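Local coordinates for carbohydrate kinase, FGGY (Novosphingobium aromaticivorans, PDB 3H6E), which probably acts as a sugar kinase of the FGGY family, transferring phosphate from ATP to a carbohydrate or related polyol, at residues A[48-53]-A[153-158]; A[80-85]-A[91-96]. All coordinates share one frame; numbering follows the deposited sequence.

Interaction 1 of 2, residues A[48-53]-A[153-158]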
loop_
_atom_site.group_PDB
_atom_site.type_symbol
_atom_site.label_atom_id
_atom_site.label_comp_id
_atom_site.label_asym_id
_atom_site.label_seq_id
_atom_site.Cartn_x
_atom_site.Cartn_y
_atom_site.Cartn_z
ATOM N N LEU A 48 8.237 9.440 -13.936
ATOM C CA LEU A 48 6.851 9.086 -14.206
ATOM C C LEU A 48 6.441 9.825 -15.473
ATOM O O LEU A 48 6.700 11.021 -15.610
ATOM C CB LEU A 48 5.953 9.499 -13.041
ATOM C CG LEU A 48 5.713 8.481 -11.923
ATOM C CD1 LEU A 48 6.876 7.511 -11.790
ATOM C CD2 LEU A 48 5.441 9.199 -10.607
ATOM N N ASP A 49 5.819 9.117 -16.407
ATOM C CA ASP A 49 5.468 9.721 -17.686
ATOM C C ASP A 49 4.145 10.467 -17.597
ATOM O O ASP A 49 3.117 9.980 -18.063
ATOM C CB ASP A 49 5.408 8.663 -18.786
ATOM C CG ASP A 49 5.479 9.266 -20.176
ATOM O OD1 ASP A 49 5.295 10.497 -20.301
ATOM O OD2 ASP A 49 5.722 8.507 -21.139
ATOM N N ALA A 50 4.183 11.656 -17.005
ATOM C CA ALA A 50 2.984 12.461 -16.796
ATOM C C ALA A 50 2.347 12.954 -18.097
ATOM O O ALA A 50 1.159 12.730 -18.326
ATOM C CB ALA A 50 3.283 13.637 -15.864
ATOM N N PRO A 51 3.131 13.630 -18.953
ATOM C CA PRO A 51 2.539 14.177 -20.178
ATOM C C PRO A 51 1.806 13.095 -20.959
ATOM O O PRO A 51 0.660 13.284 -21.365
ATOM C CB PRO A 51 3.759 14.653 -20.977
ATOM C CG PRO A 51 4.830 14.852 -19.968
ATOM C CD PRO A 51 4.591 13.822 -18.908
ATOM N N ASP A 52 2.469 11.959 -21.142
ATOM C CA ASP A 52 1.956 10.888 -21.980
ATOM C C ASP A 52 0.758 10.170 -21.362
ATOM O O ASP A 52 -0.184 9.805 -22.064
ATOM C CB ASP A 52 3.073 9.893 -22.285
ATOM C CG ASP A 52 2.653 8.836 -23.273
ATOM O OD1 ASP A 52 2.241 9.198 -24.396
ATOM O OD2 ASP A 52 2.748 7.642 -22.926
ATOM N N THR A 53 0.796 9.956 -20.052
ATOM C CA THR A 53 -0.324 9.320 -19.371
ATOM C C THR A 53 -1.553 10.216 -19.444
ATOM O O THR A 53 -2.681 9.734 -19.585
ATOM C CB THR A 53 0.001 9.003 -17.904
ATOM O OG1 THR A 53 0.964 7.944 -17.852
ATOM C CG2 THR A 53 -1.255 8.573 -17.163
ATOM N N ALA A 153 -1.229 11.495 -6.773
ATOM C CA ALA A 153 -2.659 11.265 -6.927
ATOM C C ALA A 153 -3.414 12.571 -7.180
ATOM O O ALA A 153 -4.264 12.650 -8.071
ATOM C CB ALA A 153 -3.211 10.560 -5.697
ATOM N N GLN A 154 -3.099 13.592 -6.388
ATOM C CA GLN A 154 -3.767 14.884 -6.501
ATOM C C GLN A 154 -3.368 15.602 -7.777
ATOM O O GLN A 154 -4.082 16.489 -8.248
ATOM C CB GLN A 154 -3.464 15.766 -5.285
ATOM C CG GLN A 154 -4.231 15.374 -4.043
ATOM C CD GLN A 154 -4.015 13.920 -3.674
ATOM O OE1 GLN A 154 -4.946 13.116 -3.709
ATOM N NE2 GLN A 154 -2.777 13.570 -3.342
ATOM N N TYR A 155 -2.223 15.225 -8.338
ATOM C CA TYR A 155 -1.752 15.881 -9.551
ATOM C C TYR A 155 -2.776 15.698 -10.654
ATOM O O TYR A 155 -3.020 16.596 -11.462
ATOM C CB TYR A 155 -0.403 15.337 -10.019
ATOM C CG TYR A 155 -0.139 15.720 -11.453
ATOM C CD1 TYR A 155 0.256 17.008 -11.780
ATOM C CD2 TYR A 155 -0.338 14.814 -12.487
ATOM C CE1 TYR A 155 0.475 17.377 -13.092
ATOM C CE2 TYR A 155 -0.119 15.173 -13.805
ATOM C CZ TYR A 155 0.288 16.458 -14.101
ATOM O OH TYR A 155 0.512 16.834 -15.406
ATOM N N TRP A 156 -3.378 14.520 -10.676
ATOM C CA TRP A 156 -4.320 14.179 -11.720
ATOM C C TRP A 156 -5.654 14.877 -11.509
ATOM O O TRP A 156 -6.365 15.172 -12.466
ATOM C CB TRP A 156 -4.455 12.661 -11.813
ATOM C CG TRP A 156 -3.162 12.054 -12.229
ATOM C CD1 TRP A 156 -2.304 11.327 -11.455
ATOM C CD2 TRP A 156 -2.541 12.177 -13.514
ATOM N NE1 TRP A 156 -1.199 10.966 -12.189
ATOM C CE2 TRP A 156 -1.320 11.477 -13.456
ATOM C CE3 TRP A 156 -2.905 12.800 -14.711
ATOM C CZ2 TRP A 156 -0.461 11.380 -14.552
ATOM C CZ3 TRP A 156 -2.053 12.706 -15.795
ATOM C CH2 TRP A 156 -0.844 12.003 -15.708
ATOM N N ALA A 157 -5.976 15.160 -10.252
ATOM C CA ALA A 157 -7.188 15.906 -9.932
ATOM C C ALA A 157 -7.038 17.390 -10.282
ATOM O O ALA A 157 -8.020 18.118 -10.332
ATOM C CB ALA A 157 -7.570 15.729 -8.466
ATOM N N TRP A 158 -5.806 17.828 -10.526
ATOM C CA TRP A 158 -5.539 19.204 -10.944
ATOM C C TRP A 158 -5.441 19.250 -12.462
ATOM O O TRP A 158 -5.671 20.285 -13.088
ATOM C CB TRP A 158 -4.242 19.712 -10.308
ATOM C CG TRP A 158 -3.626 20.893 -11.002
ATOM C CD1 TRP A 158 -3.741 22.207 -10.645
ATOM C CD2 TRP A 158 -2.788 20.865 -12.166
ATOM N NE1 TRP A 158 -3.033 22.999 -11.519
ATOM C CE2 TRP A 158 -2.438 22.201 -12.460
ATOM C CE3 TRP A 158 -2.304 19.843 -12.991
ATOM C CZ2 TRP A 158 -1.624 22.541 -13.542
ATOM C CZ3 TRP A 158 -1.494 20.185 -14.069
ATOM C CH2 TRP A 158 -1.164 21.522 -14.333
#

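Interaction 2 of 2, residues A[80-85]-A[91-96]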
loop_
_atom_site.group_PDB
_atom_site.type_symbol
_atom_site.label_atom_id
_atom_site.label_comp_id
_atom_site.label_asym_id
_atom_site.label_seq_id
_atom_site.Cartn_x
_atom_site.Cartn_y
_atom_site.Cartn_z
ATOM N N GLY A 80 5.409 9.625 -4.965
ATOM C CA GLY A 80 5.357 10.433 -6.169
ATOM C C GLY A 80 4.979 11.869 -5.845
ATOM O O GLY A 80 3.977 12.129 -5.178
ATOM N N ILE A 81 5.793 12.807 -6.311
ATOM C CA ILE A 81 5.563 14.215 -6.028
ATOM C C ILE A 81 5.662 15.037 -7.309
ATOM O O ILE A 81 6.504 14.774 -8.164
ATOM C CB ILE A 81 6.562 14.746 -4.982
ATOM C CG1 ILE A 81 6.177 16.162 -4.542
ATOM C CG2 ILE A 81 7.980 14.695 -5.525
ATOM C CD1 ILE A 81 4.887 16.227 -3.766
ATOM N N ALA A 82 4.784 16.024 -7.445
ATOM C CA ALA A 82 4.743 16.837 -8.651
ATOM C C ALA A 82 4.900 18.314 -8.319
ATOM O O ALA A 82 4.435 18.780 -7.276
ATOM C CB ALA A 82 3.447 16.591 -9.411
ATOM N N ALA A 83 5.558 19.045 -9.214
ATOM C CA ALA A 83 5.802 20.469 -9.021
ATOM C C ALA A 83 5.199 21.291 -10.156
ATOM O O ALA A 83 5.351 20.957 -11.331
ATOM C CB ALA A 83 7.298 20.741 -8.900
ATOM N N LEU A 84 4.507 22.365 -9.794
ATOM C CA LEU A 84 3.904 23.252 -10.779
ATOM C C LEU A 84 4.555 24.625 -10.708
ATOM O O LEU A 84 4.494 25.291 -9.676
ATOM C CB LEU A 84 2.400 23.388 -10.533
ATOM C CG LEU A 84 1.606 22.107 -10.281
ATOM C CD1 LEU A 84 0.150 22.437 -10.006
ATOM C CD2 LEU A 84 1.734 21.149 -11.457
ATOM N N THR A 85 5.185 25.041 -11.803
ATOM C CA THR A 85 5.755 26.380 -11.894
ATOM C C THR A 85 4.869 27.248 -12.777
ATOM O O THR A 85 4.584 26.897 -13.925
ATOM C CB THR A 85 7.189 26.361 -12.457
ATOM O OG1 THR A 85 7.937 25.310 -11.838
ATOM C CG2 THR A 85 7.883 27.690 -12.187
ATOM N N PHE A 91 7.813 19.724 -14.699
ATOM C CA PHE A 91 8.523 18.620 -15.338
ATOM C C PHE A 91 7.918 17.293 -14.884
ATOM O O PHE A 91 7.220 17.242 -13.871
ATOM C CB PHE A 91 10.013 18.660 -14.985
ATOM C CG PHE A 91 10.286 18.761 -13.507
ATOM C CD1 PHE A 91 10.882 19.894 -12.974
ATOM C CD2 PHE A 91 9.938 17.727 -12.651
ATOM C CE1 PHE A 91 11.130 19.989 -11.616
ATOM C CE2 PHE A 91 10.181 17.816 -11.294
ATOM C CZ PHE A 91 10.777 18.948 -10.777
ATOM N N PRO A 92 8.179 16.212 -15.632
ATOM C CA PRO A 92 7.704 14.908 -15.155
ATOM C C PRO A 92 8.327 14.567 -13.802
ATOM O O PRO A 92 9.532 14.761 -13.620
ATOM C CB PRO A 92 8.206 13.939 -16.232
ATOM C CG PRO A 92 8.394 14.786 -17.449
ATOM C CD PRO A 92 8.856 16.115 -16.936
ATOM N N PRO A 93 7.511 14.080 -12.856
ATOM C CA PRO A 93 8.002 13.686 -11.533
ATOM C C PRO A 93 9.015 12.559 -11.636
ATOM O O PRO A 93 9.006 11.797 -12.602
ATOM C CB PRO A 93 6.741 13.193 -10.822
ATOM C CG PRO A 93 5.617 13.868 -11.528
ATOM C CD PRO A 93 6.048 13.939 -12.963
ATOM N N LEU A 94 9.888 12.465 -10.642
ATOM C CA LEU A 94 10.899 11.423 -10.608
ATOM C C LEU A 94 10.259 10.065 -10.358
ATOM O O LEU A 94 9.278 9.960 -9.623
ATOM C CB LEU A 94 11.923 11.712 -9.507
ATOM C CG LEU A 94 12.926 12.849 -9.707
ATOM C CD1 LEU A 94 12.244 14.114 -10.203
ATOM C CD2 LEU A 94 13.687 13.119 -8.411
ATOM N N ASP A 95 10.811 9.033 -10.988
ATOM C CA ASP A 95 10.463 7.656 -10.670
ATOM C C ASP A 95 11.077 7.366 -9.309
ATOM O O ASP A 95 12.269 7.592 -9.115
ATOM C CB ASP A 95 11.049 6.720 -11.731
ATOM C CG ASP A 95 10.572 5.285 -11.584
ATOM O OD1 ASP A 95 10.714 4.708 -10.486
ATOM O OD2 ASP A 95 10.065 4.728 -12.582
ATOM N N TYR A 96 10.285 6.888 -8.355
ATOM C CA TYR A 96 10.827 6.682 -7.014
ATOM C C TYR A 96 11.900 5.596 -6.988
ATOM O O TYR A 96 12.664 5.490 -6.031
ATOM C CB TYR A 96 9.736 6.456 -5.952
ATOM C CG TYR A 96 8.958 5.154 -6.028
ATOM C CD1 TYR A 96 9.593 3.925 -5.892
ATOM C CD2 TYR A 96 7.574 5.161 -6.174
ATOM C CE1 TYR A 96 8.876 2.738 -5.941
ATOM C CE2 TYR A 96 6.850 3.983 -6.220
ATOM C CZ TYR A 96 7.504 2.774 -6.102
ATOM O OH TYR A 96 6.780 1.601 -6.149
#

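Interaction 1 of 2, residues A[48-53]-A[153-158]
The six-membered end of the Trp156 indole meets the first turn of helix 50-63, where Ala50 and Thr53, three residues apart, present themselves to it together. Atom CH2 does most of the touching: Ala50 O lies 3.4 Å from Trp156 CH2, at the rim of the ring and near its plane, while Thr53 CG2 approaches Trp156 CH2 obliquely at 3.7 Å. The indole and the threonine side chain run nearly perpendicular to each other. Ala50 CB also reaches Tyr155, 4.3 Å from CE2, so a single small methyl group touches both aromatic residues. Two helices far apart in sequence are thereby packed together within the N-terminal half of an FGGY kinase, whose two domains belong to the actin-like ATPase superfamily. Within helix 152-159, Tyr155 CD2 sits over one face of the Trp156 indole, and Trp152 adds an edge-to-face contact. Thr53 is fixed by its other branch: OG1 bonds to Asp49 O at 3.0 Å, and Thr53 N reaches the same oxygen from the opposite face of the carbonyl plane. A chi1 of -70° sets OG1 beside the backbone N and leaves CG2 anti to that nitrogen, turned to the indole. A serine here would keep the hydroxyl but would probably open a gap beside Trp156 CH2. Asp49 N-caps the helix, its OD1 accepting from Asp52 N at 3.3 Å, and Asp52 is salt-bridged to Arg35 and Arg55.

Interaction 2 of 2, residues A[80-85]-A[91-96]
Pro93 and Phe91 press on strand 81-85 from the chain that returns along it just beyond the short strand 88-89, and Ala83 is the strand residue most covered in exchange. Pro93 CB points at the strand and comes to 3.1 Å from Ile81 O, with Pro93 CG 4.1 Å from the methyl CB of Ala82. The proline nitrogen carries no hydrogen, so it cannot offer the donor that another residue could bring to a strand; ring carbons face the Ile81 carbonyl oxygen instead. Two residues earlier, the Phe91 ring leans obliquely on Ala83, whose CB lies 4.3 Å from Phe91 CZ. A chi1 of 51° places CG beside both the backbone N and the carbonyl carbon of Phe91, which carries the end of the ring nearer to the strand than its CB direction alone would suggest. Just before Phe91 the chain forms a beta hairpin, strands 81-85 and 88-89 pairing antiparallel with a backbone hydrogen bond between Ala83 and Ala90; from Phe91 onward the second arm leaves the sheet and packs on the first without hydrogen bonds. On the other flank, strand 81-85 pairs with strand 148-151, so it is the middle strand of three. Phe91 meets the ring of His140 and touches Met144 of helix 141-145, Ile81 and Leu94 pack on helix 129-139, and Pro93 rests on Trp152 of helix 152-159.

Overall arrangement
Interactions 1 and 2 are both buried, their centres about 9 Å apart, and both depend on apolar packing, but they join different elements. Interaction 1 sets helix against helix through aromatic rings, with side-chain hydrogen bonds at the capped start of helix 50-63 but none between the two segments; interaction 2 lays an irregular, proline-containing chain against a strand through small methyl and ring groups. Helix 152-159 is common ground, since Tyr155 touches Ala82 and Trp158 NE1 lies 3.6 Å from Leu84 CD1. The two are also tied by backbone: Leu48 N is 2.8 Å from Pro93 O, a probable hydrogen bond, and Ala50 packs on Pro93.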